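Local structure of probable uracil-DNA glycosylase (Acanthamoeba polyphaga mimivirus, 5X55) at residues Cys117-Leu129 / Glu142-Ser155. The protein is probably a member of the uracil-DNA glycosylase superfamily, a group of DNA repair proteins. Residues are numbered along the deposited sequence; the frame is centred on the assembly and turned at random.
Sequences CFPDCKVNLKLLL and ESKTYFPQLESKLS
The side chains of L125 and E151 run past one another in opposing senses, separating a packed apolar side of the contact from a hydrated polar one. On the packed side, L125 reaches the helix with both methyls: CD1 lies 3.6 Å from L150 CD2, whereas CD2 lies 3.7 Å from L154 CD1, both leucines meeting it nearly perpendicularly. L125 CD1 also approaches F147 CE1, and F138 of helix 135-142 and L171 close round the same leucine. Two residues earlier in the loop, V123 sets CG1 against L154 CB (4.1 Å); its CG1 is anti to the backbone N (chi1 166°), which leaves CG2 beside S155. The polar side depends on E151, whose chain runs extended beyond CG and brings OE2 to L125 N (3.0 Å, N-H...O 157°). The amide meets OE2 from above the carboxylate, 42° out of its plane. A water modelled close to OE2 also accepts from K126 N and donates to N124 OD1, and appears to link the carboxylate to a second backbone amide. Around S155, OG is 2.9 Å from C121 O and 3.0 Å from E151 O, two acceptors competing for one hydroxyl proton. Contact is looser at E142, whose OE2 meets only carbons of K126, CD at 4.0 Å, while NZ stays 5.9 Å from it. The arrangement is that of an irregular loop, entered through a type I turn (F118 to C121), docked along an amphipathic helix preceding the parallel four-stranded sheet.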
ATOM      1  N   CYS A 117       7.881  -9.908  18.954  1.00 32.19           N
ATOM      2  CA  CYS A 117       8.356 -10.859  17.941  1.00 31.91           C
ATOM      3  C   CYS A 117       9.867 -11.003  17.947  1.00 30.38           C
ATOM      4  O   CYS A 117      10.385 -12.046  17.536  1.00 27.74           O
ATOM      5  CB  CYS A 117       7.948 -10.437  16.524  1.00 30.76           C
ATOM      6  SG  CYS A 117       6.198 -10.375  16.239  1.00 40.67           S
ATOM      7  N   PHE A 118      10.588  -9.959  18.325  1.00 26.82           N
ATOM      8  CA  PHE A 118      12.048  -9.972  18.312  1.00 31.03           C
ATOM      9  C   PHE A 118      12.542  -9.446  19.650  1.00 35.00           C
ATOM     10  O   PHE A 118      13.052  -8.325  19.735  1.00 32.19           O
ATOM     11  CB  PHE A 118      12.620  -9.144  17.161  1.00 30.63           C
ATOM     12  CG  PHE A 118      12.098  -9.532  15.799  1.00 32.17           C
ATOM     13  CD1 PHE A 118      12.528 -10.697  15.182  1.00 32.40           C
ATOM     14  CD2 PHE A 118      11.189  -8.717  15.130  1.00 27.91           C
ATOM     15  CE1 PHE A 118      12.059 -11.052  13.930  1.00 26.46           C
ATOM     16  CE2 PHE A 118      10.720  -9.058  13.879  1.00 28.15           C
ATOM     17  CZ  PHE A 118      11.156 -10.232  13.273  1.00 25.92           C
ATOM     18  N   PRO A 119      12.424 -10.248  20.714  1.00 35.14           N
ATOM     19  CA  PRO A 119      12.790  -9.754  22.050  1.00 40.48           C
ATOM     20  C   PRO A 119      14.205  -9.217  22.123  1.00 38.85           C
ATOM     21  O   PRO A 119      14.469  -8.287  22.897  1.00 41.57           O
ATOM     22  CB  PRO A 119      12.615 -10.990  22.947  1.00 37.26           C
ATOM     23  CG  PRO A 119      11.743 -11.908  22.190  1.00 38.34           C
ATOM     24  CD  PRO A 119      12.022 -11.664  20.737  1.00 32.66           C
ATOM     25  N   ASP A 120      15.117  -9.761  21.319  1.00 35.37           N
ATOM     26  CA  ASP A 120      16.519  -9.375  21.329  1.00 40.55           C
ATOM     27  C   ASP A 120      16.902  -8.571  20.092  1.00 41.12           C
ATOM     28  O   ASP A 120      18.085  -8.486  19.747  1.00 37.78           O
ATOM     29  CB  ASP A 120      17.386 -10.627  21.480  1.00 45.39           C
ATOM     30  CG  ASP A 120      17.043 -11.423  22.748  1.00 46.64           C
ATOM     31  OD1 ASP A 120      17.080 -10.841  23.860  1.00 49.11           O
ATOM     32  OD2 ASP A 120      16.697 -12.620  22.634  1.00 53.08           O
ATOM     33  N   CYS A 121      15.908  -7.986  19.416  1.00 41.96           N
ATOM     34  CA  CYS A 121      16.099  -7.051  18.306  1.00 38.68           C
ATOM     35  C   CYS A 121      16.762  -7.710  17.103  1.00 34.04           C
ATOM     36  O   CYS A 121      17.422  -7.051  16.309  1.00 33.55           O
ATOM     37  CB  CYS A 121      16.881  -5.818  18.755  1.00 37.58           C
ATOM     38  SG  CYS A 121      16.153  -5.114  20.260  1.00 41.77           S
ATOM     39  N   LYS A 122      16.552  -9.010  16.937  1.00 36.41           N
ATOM     40  CA  LYS A 122      17.144  -9.769  15.833  1.00 36.23           C
ATOM     41  C   LYS A 122      16.212  -9.754  14.617  1.00 34.34           C
ATOM     42  O   LYS A 122      15.683 -10.788  14.196  1.00 35.80           O
ATOM     43  CB  LYS A 122      17.425 -11.192  16.303  1.00 37.30           C
ATOM     44  CG  LYS A 122      16.169 -11.758  16.949  1.00 43.28           C
ATOM     45  CD  LYS A 122      16.372 -12.702  18.098  1.00 47.99           C
ATOM     46  CE  LYS A 122      15.104 -12.618  18.896  1.00 44.62           C
ATOM     47  NZ  LYS A 122      14.796 -11.183  18.917  1.00 34.37           N
ATOM     48  N   VAL A 123      16.013  -8.553  14.051  1.00 37.21           N
ATOM     49  CA  VAL A 123      15.005  -8.373  12.998  1.00 34.02           C
ATOM     50  C   VAL A 123      15.301  -9.282  11.818  1.00 28.38           C
ATOM     51  O   VAL A 123      16.419  -9.316  11.290  1.00 34.79           O
ATOM     52  CB  VAL A 123      14.919  -6.906  12.546  1.00 29.62           C
ATOM     53  CG1 VAL A 123      14.131  -6.809  11.224  1.00 26.45           C
ATOM     54  CG2 VAL A 123      14.237  -6.083  13.597  1.00 24.75           C
ATOM     55  N   ASN A 124      14.289 -10.026  11.396  1.00 28.31           N
ATOM     56  CA  ASN A 124      14.423 -11.000  10.321  1.00 24.89           C
ATOM     57  C   ASN A 124      13.180 -10.858   9.449  1.00 20.37           C
ATOM     58  O   ASN A 124      12.162 -11.514   9.688  1.00 24.63           O
ATOM     59  CB  ASN A 124      14.572 -12.395  10.905  1.00 26.21           C
ATOM     60  CG  ASN A 124      14.876 -13.438   9.868  1.00 23.88           C
ATOM     61  OD1 ASN A 124      14.565 -13.277   8.688  1.00 29.55           O
ATOM     62  ND2 ASN A 124      15.451 -14.547  10.309  1.00 26.66           N
ATOM     63  N   LEU A 125      13.279 -10.016   8.422  1.00 22.77           N
ATOM     64  CA  LEU A 125      12.110  -9.692   7.600  1.00 21.36           C
ATOM     65  C   LEU A 125      11.576 -10.903   6.840  1.00 22.77           C
ATOM     66  O   LEU A 125      10.357 -11.004   6.628  1.00 21.13           O
ATOM     67  CB  LEU A 125      12.449  -8.569   6.618  1.00 20.56           C
ATOM     68  CG  LEU A 125      12.775  -7.190   7.195  1.00 19.18           C
ATOM     69  CD1 LEU A 125      13.186  -6.186   6.092  1.00 21.94           C
ATOM     70  CD2 LEU A 125      11.620  -6.651   7.993  1.00 15.04           C
ATOM     71  N   LYS A 126      12.458 -11.827   6.431  1.00 23.11           N
ATOM     72  CA  LYS A 126      12.020 -13.012   5.687  1.00 24.75           C
ATOM     73  C   LYS A 126      10.962 -13.815   6.449  1.00 22.53           C
ATOM     74  O   LYS A 126      10.015 -14.335   5.845  1.00 24.31           O
ATOM     75  CB  LYS A 126      13.228 -13.888   5.350  1.00 29.91           C
ATOM     76  CG  LYS A 126      12.880 -15.304   4.906  1.00 24.81           C
ATOM     77  CD  LYS A 126      12.266 -15.362   3.513  1.00 30.90           C
ATOM     78  CE  LYS A 126      11.242 -16.503   3.402  1.00 35.93           C
ATOM     79  NZ  LYS A 126      11.778 -17.865   3.756  1.00 28.29           N
ATOM     80  N   LEU A 127      11.080 -13.897   7.779  1.00 23.02           N
ATOM     81  CA  LEU A 127      10.113 -14.617   8.605  1.00 24.42           C
ATOM     82  C   LEU A 127       8.745 -13.958   8.646  1.00 25.23           C
ATOM     83  O   LEU A 127       7.796 -14.579   9.128  1.00 23.01           O
ATOM     84  CB  LEU A 127      10.625 -14.756  10.035  1.00 22.25           C
ATOM     85  CG  LEU A 127      11.929 -15.525  10.193  1.00 23.70           C
ATOM     86  CD1 LEU A 127      12.252 -15.648  11.673  1.00 26.40           C
ATOM     87  CD2 LEU A 127      11.792 -16.888   9.543  1.00 27.20           C
ATOM     88  N   LEU A 128       8.623 -12.726   8.165  1.00 25.77           N
ATOM     89  CA  LEU A 128       7.354 -12.023   8.105  1.00 22.97           C
ATOM     90  C   LEU A 128       6.633 -12.221   6.776  1.00 24.20           C
ATOM     91  O   LEU A 128       5.546 -11.669   6.579  1.00 24.21           O
ATOM     92  CB  LEU A 128       7.597 -10.535   8.365  1.00 19.16           C
ATOM     93  CG  LEU A 128       8.344 -10.342   9.682  1.00 21.21           C
ATOM     94  CD1 LEU A 128       8.632  -8.879   9.916  1.00 20.50           C
ATOM     95  CD2 LEU A 128       7.533 -10.951  10.831  1.00 16.70           C
ATOM     96  N   LEU A 129       7.200 -13.012   5.879  1.00 25.63           N
ATOM     97  CA  LEU A 129       6.636 -13.261   4.557  1.00 27.35           C
ATOM     98  C   LEU A 129       6.132 -14.703   4.497  1.00 26.16           C
ATOM     99  O   LEU A 129       6.924 -15.635   4.349  1.00 30.00           O
ATOM    100  CB  LEU A 129       7.697 -12.988   3.502  1.00 27.42           C
ATOM    101  CG  LEU A 129       7.249 -13.077   2.055  1.00 32.32           C
ATOM    102  CD1 LEU A 129       6.212 -12.001   1.759  1.00 23.31           C
ATOM    103  CD2 LEU A 129       8.486 -12.936   1.201  1.00 25.36           C
ATOM    104  N   GLU A 142      17.477  -9.966  -0.827  1.00 32.51           N
ATOM    105  CA  GLU A 142      18.491 -10.187   0.204  1.00 33.28           C
ATOM    106  C   GLU A 142      19.897 -10.208  -0.370  1.00 32.17           C
ATOM    107  O   GLU A 142      20.853 -10.008   0.381  1.00 39.76           O
ATOM    108  CB  GLU A 142      18.274 -11.506   0.951  1.00 34.80           C
ATOM    109  CG  GLU A 142      16.882 -11.881   1.341  1.00 41.38           C
ATOM    110  CD  GLU A 142      16.764 -13.388   1.598  1.00 53.44           C
ATOM    111  OE1 GLU A 142      17.758 -14.097   1.346  1.00 54.24           O
ATOM    112  OE2 GLU A 142      15.690 -13.857   2.016  1.00 51.58           O
ATOM    113  N   SER A 143      20.051 -10.458  -1.671  1.00 30.85           N
ATOM    114  CA  SER A 143      21.372 -10.448  -2.279  1.00 32.68           C
ATOM    115  C   SER A 143      21.908  -9.044  -2.525  1.00 34.90           C
ATOM    116  O   SER A 143      23.087  -8.910  -2.869  1.00 36.19           O
ATOM    117  CB  SER A 143      21.344 -11.208  -3.602  1.00 32.18           C
ATOM    118  OG  SER A 143      20.803 -10.381  -4.624  1.00 37.95           O
ATOM    119  N   LYS A 144      21.080  -8.006  -2.372  1.00 34.85           N
ATOM    120  CA  LYS A 144      21.505  -6.625  -2.591  1.00 32.91           C
ATOM    121  C   LYS A 144      22.261  -6.102  -1.376  1.00 30.03           C
ATOM    122  O   LYS A 144      22.046  -6.552  -0.252  1.00 31.59           O
ATOM    123  CB  LYS A 144      20.298  -5.725  -2.861  1.00 30.97           C
ATOM    124  CG  LYS A 144      19.398  -6.203  -3.979  1.00 33.33           C
ATOM    125  CD  LYS A 144      20.050  -6.021  -5.331  1.00 36.50           C
ATOM    126  CE  LYS A 144      19.146  -5.191  -6.250  1.00 41.21           C
ATOM    127  NZ  LYS A 144      18.895  -3.805  -5.732  1.00 38.50           N
ATOM    128  N   THR A 145      23.134  -5.118  -1.600  1.00 31.65           N
ATOM    129  CA  THR A 145      23.936  -4.639  -0.475  1.00 34.64           C
ATOM    130  C   THR A 145      23.114  -3.790   0.491  1.00 35.57           C
ATOM    131  O   THR A 145      23.443  -3.739   1.679  1.00 34.61           O
ATOM    132  CB  THR A 145      25.165  -3.863  -0.964  1.00 37.50           C
ATOM    133  OG1 THR A 145      24.767  -2.635  -1.589  1.00 41.69           O
ATOM    134  CG2 THR A 145      25.971  -4.702  -1.955  1.00 34.11           C
ATOM    135  N   TYR A 146      22.034  -3.145   0.030  1.00 28.72           N
ATOM    136  CA  TYR A 146      21.236  -2.350   0.961  1.00 29.85           C
ATOM    137  C   TYR A 146      20.485  -3.212   1.989  1.00 28.07           C
ATOM    138  O   TYR A 146      20.152  -2.716   3.070  1.00 30.69           O
ATOM    139  CB  TYR A 146      20.249  -1.444   0.190  1.00 26.61           C
ATOM    140  CG  TYR A 146      19.078  -2.181  -0.456  1.00 27.46           C
ATOM    141  CD1 TYR A 146      18.011  -2.650   0.314  1.00 25.32           C
ATOM    142  CD2 TYR A 146      19.047  -2.421  -1.822  1.00 26.77           C
ATOM    143  CE1 TYR A 146      16.952  -3.344  -0.256  1.00 25.72           C
ATOM    144  CE2 TYR A 146      17.984  -3.107  -2.405  1.00 31.41           C
ATOM    145  CZ  TYR A 146      16.938  -3.560  -1.606  1.00 26.43           C
ATOM    146  OH  TYR A 146      15.892  -4.246  -2.162  1.00 24.35           O
ATOM    147  N   PHE A 147      20.215  -4.486   1.693  1.00 25.81           N
ATOM    148  CA  PHE A 147      19.288  -5.239   2.541  1.00 33.55           C
ATOM    149  C   PHE A 147      19.788  -5.455   3.969  1.00 28.80           C
ATOM    150  O   PHE A 147      18.996  -5.263   4.916  1.00 27.60           O
ATOM    151  CB  PHE A 147      18.932  -6.566   1.874  1.00 32.12           C
ATOM    152  CG  PHE A 147      17.871  -7.321   2.596  1.00 36.50           C
ATOM    153  CD1 PHE A 147      16.539  -7.051   2.362  1.00 35.83           C
ATOM    154  CD2 PHE A 147      18.201  -8.289   3.523  1.00 33.76           C
ATOM    155  CE1 PHE A 147      15.556  -7.740   3.022  1.00 32.60           C
ATOM    156  CE2 PHE A 147      17.225  -8.971   4.190  1.00 29.02           C
ATOM    157  CZ  PHE A 147      15.900  -8.700   3.941  1.00 32.58           C
ATOM    158  N   PRO A 148      21.039  -5.870   4.210  1.00 34.40           N
ATOM    159  CA  PRO A 148      21.524  -5.871   5.602  1.00 32.00           C
ATOM    160  C   PRO A 148      21.443  -4.510   6.246  1.00 27.63           C
ATOM    161  O   PRO A 148      21.172  -4.431   7.448  1.00 30.12           O
ATOM    162  CB  PRO A 148      22.973  -6.360   5.479  1.00 29.95           C
ATOM    163  CG  PRO A 148      22.971  -7.195   4.254  1.00 38.31           C
ATOM    164  CD  PRO A 148      22.029  -6.479   3.300  1.00 33.21           C
ATOM    165  N   GLN A 149      21.646  -3.425   5.490  1.00 28.18           N
ATOM    166  CA  GLN A 149      21.476  -2.100   6.080  1.00 28.75           C
ATOM    167  C   GLN A 149      20.044  -1.897   6.560  1.00 30.00           C
ATOM    168  O   GLN A 149      19.817  -1.350   7.646  1.00 25.97           O
ATOM    169  CB  GLN A 149      21.867  -1.012   5.085  1.00 26.71           C
ATOM    170  CG  GLN A 149      23.369  -0.885   4.868  1.00 41.57           C
ATOM    171  CD  GLN A 149      23.721  -0.169   3.565  1.00 45.56           C
ATOM    172  OE1 GLN A 149      22.991   0.717   3.102  1.00 47.25           O
ATOM    173  NE2 GLN A 149      24.845  -0.553   2.969  1.00 47.34           N
ATOM    174  N   LEU A 150      19.063  -2.337   5.765  1.00 28.59           N
ATOM    175  CA  LEU A 150      17.665  -2.198   6.160  1.00 21.68           C
ATOM    176  C   LEU A 150      17.384  -2.958   7.456  1.00 23.95           C
ATOM    177  O   LEU A 150      16.837  -2.403   8.427  1.00 23.51           O
ATOM    178  CB  LEU A 150      16.779  -2.687   5.014  1.00 20.31           C
ATOM    179  CG  LEU A 150      15.293  -2.906   5.283  1.00 22.20           C
ATOM    180  CD1 LEU A 150      14.654  -1.601   5.635  1.00 21.70           C
ATOM    181  CD2 LEU A 150      14.613  -3.541   4.061  1.00 21.22           C
ATOM    182  N   GLU A 151      17.796  -4.226   7.513  1.00 25.17           N
ATOM    183  CA  GLU A 151      17.559  -4.968   8.753  1.00 27.69           C
ATOM    184  C   GLU A 151      18.344  -4.381   9.926  1.00 26.60           C
ATOM    185  O   GLU A 151      17.878  -4.441  11.076  1.00 28.89           O
ATOM    186  CB  GLU A 151      17.878  -6.445   8.542  1.00 25.83           C
ATOM    187  CG  GLU A 151      16.784  -7.166   7.740  1.00 26.71           C
ATOM    188  CD  GLU A 151      16.974  -8.675   7.721  1.00 35.06           C
ATOM    189  OE1 GLU A 151      18.076  -9.112   8.125  1.00 35.11           O
ATOM    190  OE2 GLU A 151      16.035  -9.425   7.325  1.00 30.81           O
ATOM    191  N   SER A 152      19.498  -3.755   9.649  1.00 25.34           N
ATOM    192  CA  SER A 152      20.269  -3.075  10.691  1.00 29.04           C
ATOM    193  C   SER A 152      19.520  -1.876  11.238  1.00 24.95           C
ATOM    194  O   SER A 152      19.465  -1.676  12.455  1.00 32.13           O
ATOM    195  CB  SER A 152      21.636  -2.626  10.155  1.00 29.04           C
ATOM    196  OG  SER A 152      22.565  -3.689  10.188  1.00 38.08           O
ATOM    197  N   LYS A 153      18.961  -1.044  10.353  1.00 25.09           N
ATOM    198  CA  LYS A 153      18.238   0.136  10.818  1.00 26.59           C
ATOM    199  C   LYS A 153      17.002  -0.255  11.615  1.00 27.45           C
ATOM    200  O   LYS A 153      16.733   0.334  12.673  1.00 29.61           O
ATOM    201  CB  LYS A 153      17.860   1.027   9.642  1.00 27.42           C
ATOM    202  CG  LYS A 153      19.035   1.432   8.796  1.00 32.14           C
ATOM    203  CD  LYS A 153      18.668   2.540   7.838  1.00 40.66           C
ATOM    204  CE  LYS A 153      19.493   2.443   6.565  1.00 35.06           C
ATOM    205  NZ  LYS A 153      18.805   3.153   5.446  1.00 41.18           N
ATOM    206  N   LEU A 154      16.245  -1.258  11.138  1.00 24.73           N
ATOM    207  CA  LEU A 154      15.078  -1.701  11.899  1.00 23.44           C
ATOM    208  C   LEU A 154      15.502  -2.239  13.267  1.00 22.24           C
ATOM    209  O   LEU A 154      14.857  -1.949  14.285  1.00 22.55           O
ATOM    210  CB  LEU A 154      14.275  -2.757  11.100  1.00 19.04           C
ATOM    211  CG  LEU A 154      13.735  -2.292   9.726  1.00 23.90           C
ATOM    212  CD1 LEU A 154      13.022  -3.392   8.892  1.00 18.90           C
ATOM    213  CD2 LEU A 154      12.819  -1.075   9.874  1.00 18.23           C
ATOM    214  N   SER A 155      16.600  -3.005  13.317  1.00 22.53           N
ATOM    215  CA  SER A 155      17.068  -3.511  14.607  1.00 27.66           C
ATOM    216  C   SER A 155      17.466  -2.369  15.530  1.00 29.20           C
ATOM    217  O   SER A 155      17.230  -2.430  16.742  1.00 31.17           O
ATOM    218  CB  SER A 155      18.251  -4.465  14.422  1.00 28.15           C
ATOM    219  OG  SER A 155      17.860  -5.683  13.810  1.00 32.45           O
TER
HETATM  220  O   HOH W   1      18.848  -8.544  12.199  1.00 32.62           O
HETATM  221  O   HOH W   2      15.483 -11.634   6.355  1.00 29.82           O